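Local coordinates for protein quinoline 2-oxidoreductase large subunit (Pseudomonas putida, PDB 1T3Q) that forms the molybdenum-binding large subunit of a hydroxylase of the xanthine dehydrogenase family, which probably oxidises quinoline at carbon 2, at residues Ala206-Glu211 against Leu217-Ala222; Arg382-Asp387 against Ala752-Val757; Ala149-Glu154 against Gly163-Arg168. One frame throughout, in Å; residues are numbered along the deposited sequence.

In the fold
Following the chain from the N terminus, the three contacts come one after another, with no nesting or crossing. Interaction 3 closes first: an eight-residue loop separates its segments and brings the end of helix 147-152 back against the start of strand 165-170. Interaction 1 follows as a beta hairpin, closed by a four-residue turn between strands 205-211 and 216-221 in a mixed sheet. Interaction 2 is the long-range one. It spans 364 residues and pairs helix 375-393 with helix 744-761, so that a late part of the chain is joined to its middle. Interactions 1 and 2 lie on opposite sides of the chain's centre, their own centres about 46 Å apart.

Interaction 1 (Ala206-Glu211 against Leu217-Ala222); sequences AVAQYE and LILWTA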
loop_
_atom_site.group_PDB
_atom_site.type_symbol
_atom_site.label_atom_id
_atom_site.label_comp_id
_atom_site.label_asym_id
_atom_site.label_seq_id
_atom_site.Cartn_x
_atom_site.Cartn_y
_atom_site.Cartn_z
ATOM N N ALA B 206 4.789 -9.819 11.939
ATOM C CA ALA B 206 3.969 -10.029 10.763
ATOM C C ALA B 206 2.619 -9.352 10.963
ATOM O O ALA B 206 2.155 -9.193 12.092
ATOM C CB ALA B 206 3.786 -11.525 10.508
ATOM N N VAL B 207 2.004 -8.940 9.859
ATOM C CA VAL B 207 0.704 -8.288 9.887
ATOM C C VAL B 207 -0.115 -8.887 8.756
ATOM O O VAL B 207 0.326 -8.905 7.606
ATOM C CB VAL B 207 0.819 -6.756 9.655
ATOM C CG1 VAL B 207 -0.559 -6.113 9.715
ATOM C CG2 VAL B 207 1.732 -6.138 10.702
ATOM N N ALA B 208 -1.300 -9.392 9.082
ATOM C CA ALA B 208 -2.165 -9.987 8.076
ATOM C C ALA B 208 -3.410 -9.140 7.854
ATOM O O ALA B 208 -3.953 -8.554 8.786
ATOM C CB ALA B 208 -2.567 -11.402 8.500
ATOM N N GLN B 209 -3.851 -9.077 6.606
ATOM C CA GLN B 209 -5.046 -8.334 6.264
ATOM C C GLN B 209 -5.889 -9.203 5.347
ATOM O O GLN B 209 -5.542 -9.415 4.179
ATOM C CB GLN B 209 -4.696 -7.024 5.554
ATOM C CG GLN B 209 -5.918 -6.169 5.221
ATOM C CD GLN B 209 -5.543 -4.848 4.576
ATOM O OE1 GLN B 209 -5.926 -3.779 5.055
ATOM N NE2 GLN B 209 -4.790 -4.916 3.487
ATOM N N TYR B 210 -6.982 -9.725 5.890
ATOM C CA TYR B 210 -7.884 -10.558 5.111
ATOM C C TYR B 210 -9.099 -9.728 4.743
ATOM O O TYR B 210 -9.690 -9.068 5.598
ATOM C CB TYR B 210 -8.332 -11.778 5.913
ATOM C CG TYR B 210 -9.172 -12.717 5.090
ATOM C CD1 TYR B 210 -8.576 -13.644 4.242
ATOM C CD2 TYR B 210 -10.565 -12.640 5.115
ATOM C CE1 TYR B 210 -9.346 -14.476 3.429
ATOM C CE2 TYR B 210 -11.346 -13.466 4.308
ATOM C CZ TYR B 210 -10.727 -14.382 3.467
ATOM O OH TYR B 210 -11.488 -15.193 2.655
ATOM N N GLU B 211 -9.466 -9.758 3.466
ATOM C CA GLU B 211 -10.613 -9.006 2.973
ATOM C C GLU B 211 -11.681 -9.981 2.481
ATOM O O GLU B 211 -11.524 -10.607 1.436
ATOM C CB GLU B 211 -10.182 -8.083 1.835
ATOM C CG GLU B 211 -11.336 -7.321 1.219
ATOM C CD GLU B 211 -12.095 -6.507 2.247
ATOM O OE1 GLU B 211 -13.340 -6.462 2.166
ATOM O OE2 GLU B 211 -11.447 -5.914 3.139
ATOM N N LEU B 217 -5.986 -12.403 0.830
ATOM C CA LEU B 217 -5.184 -12.227 2.029
ATOM C C LEU B 217 -3.827 -11.626 1.700
ATOM O O LEU B 217 -3.139 -12.088 0.785
ATOM C CB LEU B 217 -4.963 -13.581 2.713
ATOM C CG LEU B 217 -3.861 -13.664 3.781
ATOM C CD1 LEU B 217 -4.267 -12.873 5.024
ATOM C CD2 LEU B 217 -3.611 -15.120 4.149
ATOM N N ILE B 218 -3.447 -10.591 2.439
ATOM C CA ILE B 218 -2.130 -9.992 2.262
ATOM C C ILE B 218 -1.429 -10.211 3.594
ATOM O O ILE B 218 -1.955 -9.841 4.645
ATOM C CB ILE B 218 -2.186 -8.467 2.002
ATOM C CG1 ILE B 218 -2.899 -8.175 0.683
ATOM C CG2 ILE B 218 -0.764 -7.902 1.955
ATOM C CD1 ILE B 218 -3.006 -6.686 0.369
ATOM N N LEU B 219 -0.265 -10.840 3.553
ATOM C CA LEU B 219 0.509 -11.078 4.756
ATOM C C LEU B 219 1.848 -10.372 4.653
ATOM O O LEU B 219 2.681 -10.729 3.813
ATOM C CB LEU B 219 0.760 -12.575 4.963
ATOM C CG LEU B 219 1.735 -12.919 6.100
ATOM C CD1 LEU B 219 1.169 -12.456 7.438
ATOM C CD2 LEU B 219 1.981 -14.426 6.125
ATOM N N TRP B 220 2.036 -9.357 5.488
ATOM C CA TRP B 220 3.301 -8.632 5.544
ATOM C C TRP B 220 4.100 -9.392 6.589
ATOM O O TRP B 220 3.604 -9.642 7.681
ATOM C CB TRP B 220 3.098 -7.205 6.049
ATOM C CG TRP B 220 2.558 -6.244 5.050
ATOM C CD1 TRP B 220 3.279 -5.398 4.251
ATOM C CD2 TRP B 220 1.180 -5.977 4.783
ATOM N NE1 TRP B 220 2.426 -4.614 3.510
ATOM C CE2 TRP B 220 1.133 -4.949 3.817
ATOM C CE3 TRP B 220 -0.022 -6.506 5.271
ATOM C CZ2 TRP B 220 -0.073 -4.435 3.327
ATOM C CZ3 TRP B 220 -1.224 -5.995 4.784
ATOM C CH2 TRP B 220 -1.239 -4.967 3.821
ATOM N N THR B 221 5.318 -9.797 6.260
ATOM C CA THR B 221 6.122 -10.509 7.239
ATOM C C THR B 221 7.609 -10.306 7.013
ATOM O O THR B 221 8.067 -10.250 5.875
ATOM C CB THR B 221 5.803 -12.031 7.246
ATOM O OG1 THR B 221 6.724 -12.698 8.114
ATOM C CG2 THR B 221 5.899 -12.629 5.848
ATOM N N ALA B 222 8.350 -10.170 8.110
ATOM C CA ALA B 222 9.797 -9.988 8.048
ATOM C C ALA B 222 10.396 -11.372 7.809
ATOM O O ALA B 222 10.866 -12.030 8.738
ATOM C CB ALA B 222 10.309 -9.409 9.356
#
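A beta hairpin of a seven-stranded mixed sheet brings Val207 and Trp220 together as an antiparallel hydrogen-bonded pair, with Gln209 and Ile218 forming the next such pair along. The strand segments run at 171° to each other. Val207 N gives its hydrogen to Trp220 O at 2.8 Å, and Trp220 N returns the bond to Val207 O; Gln209 and Ile218 exchange the same two bonds, the longer being Ile218 N to Gln209 O at 3.0 Å. On the face that carries Trp220, its CG stands beside the backbone N, and the second torsion (chi2 -95°) turns the six-membered ring toward the partner strand. The ring meets that strand edge-on: CE3 of Trp220 lies 3.4 Å from Val207 O, and CZ3 of Trp220 lies 3.7 Å from Gln209 CB. The extended side chain of Gln209 runs alongside, its amide plane turned 64° from the indole, and its NE2 comes to 3.6 Å from Trp220 CH2. Ile218 CG2 packs over one face of the indole, near the rim. Replacing the tryptophan by an alanine would take the indole from beside Ile218 and Gln209, and is likely to leave the glutamine amide free to turn. The opposite face of the hairpin is mostly apolar: Leu219 CD1 sits 4.0 Å from Ala208 CB and also touches Ala206 CB, while Leu217 CB meets the edge of the Tyr210 ring. Helices 226-237 and 263-275 cover this second face, Val229 and Val233 packing on Leu219 with Val268. The indole instead touches the loop residues Ile34, Leu37 and Leu39, and its NE1 is hydrogen-bonded to a glycerol, probably from the crystallisation liquor. Strand 279-282 flanks 205-211, and strand 244-247 flanks 216-221, so the hairpin lies inside the sheet.

Interaction 2 (Arg382-Asp387 against Ala752-Val757); sequences RETLID and AVVAAV
Asp387 reaches from helix 375-393 to Ala755 on helix 744-761, beside a second contact made by the Thr384 hydroxyl. From CB, which points toward the other helix, CG stands beside the backbone N and anti to the carbonyl carbon (chi1 -87°), carrying the carboxylate out into the interface. OD1 of Asp387 faces the methyl of Ala755, with CB 3.4 Å away. The same OD1 accepts a hydrogen from a water at 3.0 Å, and this water gives its other hydrogen to the backbone O of Ala755 at 2.7 Å, thus linking the two helices without a direct bond between them. OD2, the remaining tip, forms a salt bridge with Arg401. One turn back, Thr384 OG1 lies 3.4 Å from Val754 CG1, the two side chains crossing at about a right angle. OG1 is hydrogen-bonded to Ile380 O of its own helix, so this approach to the valine is contact only. The segments pass at 8.8 Å between axes with a crossing angle of -34°, and the CA atoms of Thr384 and Ala755 come within 4.9 Å, consistent with the small side chain of Ala755. Beside the interface, Arg382 grips Glu383 side-on, NE (3.1 Å) on the anti lone pair of OE1, NH1 from the same side but tilted out of the carboxylate plane. Glu383 OE2 makes a salt bridge with Arg401 and a hydrogen bond with Val462 N. Asp387 and Glu383 both pair with Arg401, and Glu383 with Arg382 as well, which probably favours their ionised state. The contact is thus small and buried, oxygens of one helix meeting methyl groups of the other, and one water joins Asp387 to the Ala755 carbonyl.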
loop_
_atom_site.group_PDB
_atom_site.type_symbol
_atom_site.label_atom_id
_atom_site.label_comp_id
_atom_site.label_asym_id
_atom_site.label_seq_id
_atom_site.Cartn_x
_atom_site.Cartn_y
_atom_site.Cartn_z
ATOM N N ARG B 382 37.245 -29.997 14.258
ATOM C CA ARG B 382 38.323 -30.455 13.379
ATOM C C ARG B 382 39.525 -29.514 13.363
ATOM O O ARG B 382 40.658 -29.952 13.527
ATOM C CB ARG B 382 37.812 -30.640 11.946
ATOM C CG ARG B 382 38.795 -31.378 11.037
ATOM C CD ARG B 382 38.430 -31.212 9.573
ATOM N NE ARG B 382 38.327 -29.801 9.228
ATOM C CZ ARG B 382 37.186 -29.175 8.968
ATOM N NH1 ARG B 382 37.194 -27.882 8.679
ATOM N NH2 ARG B 382 36.041 -29.846 8.972
ATOM N N GLU B 383 39.284 -28.222 13.161
ATOM C CA GLU B 383 40.388 -27.273 13.118
ATOM C C GLU B 383 41.144 -27.232 14.441
ATOM O O GLU B 383 42.362 -27.071 14.457
ATOM C CB GLU B 383 39.883 -25.878 12.744
ATOM C CG GLU B 383 39.270 -25.795 11.339
ATOM C CD GLU B 383 40.252 -26.187 10.236
ATOM O OE1 GLU B 383 40.022 -27.211 9.553
ATOM O OE2 GLU B 383 41.258 -25.469 10.051
ATOM N N THR B 384 40.427 -27.387 15.548
ATOM C CA THR B 384 41.067 -27.383 16.856
ATOM C C THR B 384 41.943 -28.627 17.021
ATOM O O THR B 384 43.040 -28.555 17.569
ATOM C CB THR B 384 40.017 -27.325 17.993
ATOM O OG1 THR B 384 39.362 -26.049 17.968
ATOM C CG2 THR B 384 40.677 -27.514 19.354
ATOM N N LEU B 385 41.458 -29.767 16.541
ATOM C CA LEU B 385 42.224 -31.007 16.634
ATOM C C LEU B 385 43.417 -30.971 15.684
ATOM O O LEU B 385 44.482 -31.501 15.991
ATOM C CB LEU B 385 41.333 -32.208 16.307
ATOM C CG LEU B 385 40.261 -32.530 17.351
ATOM C CD1 LEU B 385 39.443 -33.739 16.898
ATOM C CD2 LEU B 385 40.923 -32.819 18.688
ATOM N N ILE B 386 43.237 -30.339 14.530
ATOM C CA ILE B 386 44.317 -30.225 13.556
ATOM C C ILE B 386 45.467 -29.412 14.157
ATOM O O ILE B 386 46.641 -29.769 14.000
ATOM C CB ILE B 386 43.814 -29.566 12.253
ATOM C CG1 ILE B 386 42.907 -30.553 11.507
ATOM C CG2 ILE B 386 44.991 -29.123 11.391
ATOM C CD1 ILE B 386 42.310 -30.013 10.217
ATOM N N ASP B 387 45.132 -28.325 14.849
ATOM C CA ASP B 387 46.143 -27.487 15.489
ATOM C C ASP B 387 46.840 -28.268 16.596
ATOM O O ASP B 387 48.043 -28.122 16.811
ATOM C CB ASP B 387 45.514 -26.228 16.104
ATOM C CG ASP B 387 45.406 -25.071 15.117
ATOM O OD1 ASP B 387 45.094 -23.941 15.562
ATOM O OD2 ASP B 387 45.630 -25.275 13.907
ATOM N N ALA B 752 38.521 -20.440 14.433
ATOM C CA ALA B 752 39.756 -19.688 14.644
ATOM C C ALA B 752 39.889 -19.220 16.091
ATOM O O ALA B 752 40.975 -19.283 16.668
ATOM C CB ALA B 752 39.809 -18.484 13.694
ATOM N N VAL B 753 38.787 -18.753 16.677
ATOM C CA VAL B 753 38.816 -18.282 18.060
ATOM C C VAL B 753 39.026 -19.429 19.047
ATOM O O VAL B 753 39.850 -19.327 19.961
ATOM C CB VAL B 753 37.519 -17.529 18.443
ATOM C CG1 VAL B 753 37.612 -17.047 19.892
ATOM C CG2 VAL B 753 37.301 -16.342 17.510
ATOM N N VAL B 754 38.278 -20.516 18.876
ATOM C CA VAL B 754 38.434 -21.658 19.769
ATOM C C VAL B 754 39.864 -22.181 19.655
ATOM O O VAL B 754 40.508 -22.489 20.665
ATOM C CB VAL B 754 37.447 -22.797 19.415
ATOM C CG1 VAL B 754 37.753 -24.031 20.257
ATOM C CG2 VAL B 754 36.019 -22.337 19.680
ATOM N N ALA B 755 40.364 -22.277 18.424
ATOM C CA ALA B 755 41.731 -22.747 18.215
ATOM C C ALA B 755 42.708 -21.796 18.905
ATOM O O ALA B 755 43.697 -22.231 19.482
ATOM C CB ALA B 755 42.049 -22.831 16.717
ATOM N N ALA B 756 42.416 -20.499 18.855
ATOM C CA ALA B 756 43.287 -19.503 19.481
ATOM C C ALA B 756 43.361 -19.675 20.994
ATOM O O ALA B 756 44.440 -19.636 21.579
ATOM C CB ALA B 756 42.807 -18.096 19.134
ATOM N N VAL B 757 42.213 -19.856 21.637
ATOM C CA VAL B 757 42.196 -20.041 23.080
ATOM C C VAL B 757 43.010 -21.276 23.454
ATOM O O VAL B 757 43.794 -21.257 24.400
ATOM C CB VAL B 757 40.752 -20.198 23.602
ATOM C CG1 VAL B 757 40.765 -20.660 25.055
ATOM C CG2 VAL B 757 40.016 -18.866 23.480
HETATM O O HOH W 1 44.955 -24.422 18.553
#

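Interaction 3 (Ala149-Glu154 against Gly163-Arg168); sequences AALEGE and GNVVSR. With SO4 (sulfate ion), chain K.
A side-chain amide takes a backbone role here: Asn164 ND2 donates to Ala150 O near the end of helix 147-152, at 3.1 Å and nearly straight at hydrogen (165°). The amide is coplanar with the bond, and its nitrogen meets the carbonyl from the side, on a lone pair, at a C=O...donor angle of 115°. CG of Asn164, anti to the carbonyl carbon (chi1 -62°), turns the amide toward Ala150 O; the CB atoms of Asn164 and Ala150 also touch at 4.0 Å. The other polar contacts of the amide bind the loop just beyond the helix: ND2 also reaches Ala155 O, and OD1 accepts from Ala157 N. Farther along, Leu151 CD1 packs on Val165 CG2 at 3.8 Å, the two side chains crossing obliquely. Arg168 NH1 makes a long hydrogen bond (3.3 Å) to O4 of a sulfate, probably from the crystallisation liquor, whose modelled position is doubtful because NH2 comes implausibly close. Strand 352-360 backs the contact, its Val360 touching Ala150 and Leu151, its Glu356 pairing with Arg168 NE and its Ala359 facing the classic beta bulge of Val166 and Ser167, while Leu151 also meets Ile320 of strand 312-322.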
loop_
_atom_site.group_PDB
_atom_site.type_symbol
_atom_site.label_atom_id
_atom_site.label_comp_id
_atom_site.label_asym_id
_atom_site.label_seq_id
_atom_site.Cartn_x
_atom_site.Cartn_y
_atom_site.Cartn_z
ATOM N N ALA B 149 19.691 -37.235 28.502
ATOM C CA ALA B 149 18.383 -37.704 28.935
ATOM C C ALA B 149 17.551 -38.204 27.764
ATOM O O ALA B 149 16.841 -39.200 27.882
ATOM C CB ALA B 149 17.639 -36.583 29.661
ATOM N N ALA B 150 17.629 -37.512 26.631
ATOM C CA ALA B 150 16.856 -37.915 25.462
ATOM C C ALA B 150 17.291 -39.289 24.949
ATOM O O ALA B 150 16.474 -40.076 24.488
ATOM C CB ALA B 150 16.999 -36.874 24.355
ATOM N N LEU B 151 18.584 -39.575 25.045
ATOM C CA LEU B 151 19.123 -40.844 24.568
ATOM C C LEU B 151 19.086 -41.979 25.586
ATOM O O LEU B 151 18.982 -43.146 25.209
ATOM C CB LEU B 151 20.568 -40.639 24.107
ATOM C CG LEU B 151 20.930 -40.702 22.621
ATOM C CD1 LEU B 151 19.744 -40.386 21.741
ATOM C CD2 LEU B 151 22.070 -39.734 22.375
ATOM N N GLU B 152 19.164 -41.651 26.870
ATOM C CA GLU B 152 19.184 -42.697 27.886
ATOM C C GLU B 152 18.024 -42.688 28.877
ATOM O O GLU B 152 17.839 -43.652 29.620
ATOM C CB GLU B 152 20.506 -42.629 28.656
ATOM N N GLY B 153 17.246 -41.611 28.888
ATOM C CA GLY B 153 16.138 -41.510 29.825
ATOM C C GLY B 153 14.843 -42.179 29.406
ATOM O O GLY B 153 14.694 -42.629 28.270
ATOM N N GLU B 154 13.894 -42.235 30.337
ATOM C CA GLU B 154 12.600 -42.850 30.078
ATOM C C GLU B 154 11.603 -41.852 29.497
ATOM O O GLU B 154 10.722 -42.224 28.724
ATOM C CB GLU B 154 12.034 -43.446 31.371
ATOM N N GLY B 163 9.947 -42.555 20.435
ATOM C CA GLY B 163 11.268 -42.348 20.999
ATOM C C GLY B 163 11.723 -40.925 20.741
ATOM O O GLY B 163 11.045 -40.172 20.045
ATOM N N ASN B 164 12.875 -40.554 21.286
ATOM C CA ASN B 164 13.380 -39.196 21.112
ATOM C C ASN B 164 14.327 -39.000 19.937
ATOM O O ASN B 164 14.719 -37.871 19.645
ATOM C CB ASN B 164 14.059 -38.724 22.398
ATOM C CG ASN B 164 13.105 -38.670 23.571
ATOM O OD1 ASN B 164 11.994 -38.150 23.455
ATOM N ND2 ASN B 164 13.535 -39.198 24.711
ATOM N N VAL B 165 14.708 -40.082 19.264
ATOM C CA VAL B 165 15.608 -39.946 18.129
ATOM C C VAL B 165 14.831 -39.561 16.874
ATOM O O VAL B 165 14.185 -40.398 16.240
ATOM C CB VAL B 165 16.401 -41.243 17.874
ATOM C CG1 VAL B 165 17.345 -41.049 16.684
ATOM C CG2 VAL B 165 17.201 -41.611 19.127
ATOM N N VAL B 166 14.887 -38.280 16.528
ATOM C CA VAL B 166 14.194 -37.767 15.354
ATOM C C VAL B 166 14.852 -38.258 14.068
ATOM O O VAL B 166 14.171 -38.561 13.088
ATOM C CB VAL B 166 14.171 -36.218 15.364
ATOM C CG1 VAL B 166 13.661 -35.685 14.034
ATOM C CG2 VAL B 166 13.284 -35.733 16.504
ATOM N N SER B 167 16.176 -38.334 14.069
ATOM C CA SER B 167 16.891 -38.804 12.888
ATOM C C SER B 167 18.261 -39.335 13.246
ATOM O O SER B 167 18.938 -38.815 14.135
ATOM C CB SER B 167 17.029 -37.686 11.852
ATOM O OG SER B 167 17.701 -38.155 10.690
ATOM N N ARG B 168 18.669 -40.375 12.531
ATOM C CA ARG B 168 19.948 -41.017 12.765
ATOM C C ARG B 168 20.485 -41.488 11.423
ATOM O O ARG B 168 19.892 -42.350 10.776
ATOM C CB ARG B 168 19.734 -42.205 13.697
ATOM C CG ARG B 168 20.984 -42.894 14.156
ATOM C CD ARG B 168 20.635 -43.811 15.310
ATOM N NE ARG B 168 21.760 -43.946 16.219
ATOM C CZ ARG B 168 21.638 -44.065 17.532
ATOM N NH1 ARG B 168 20.436 -44.068 18.099
ATOM N NH2 ARG B 168 22.723 -44.172 18.277
HETATM S S SO4 K . 23.308 -44.552 21.062
HETATM O O1 SO4 K . 23.734 -45.817 20.429
HETATM O O2 SO4 K . 23.755 -44.527 22.469
HETATM O O3 SO4 K . 23.912 -43.419 20.343
HETATM O O4 SO4 K . 21.839 -44.441 21.007
#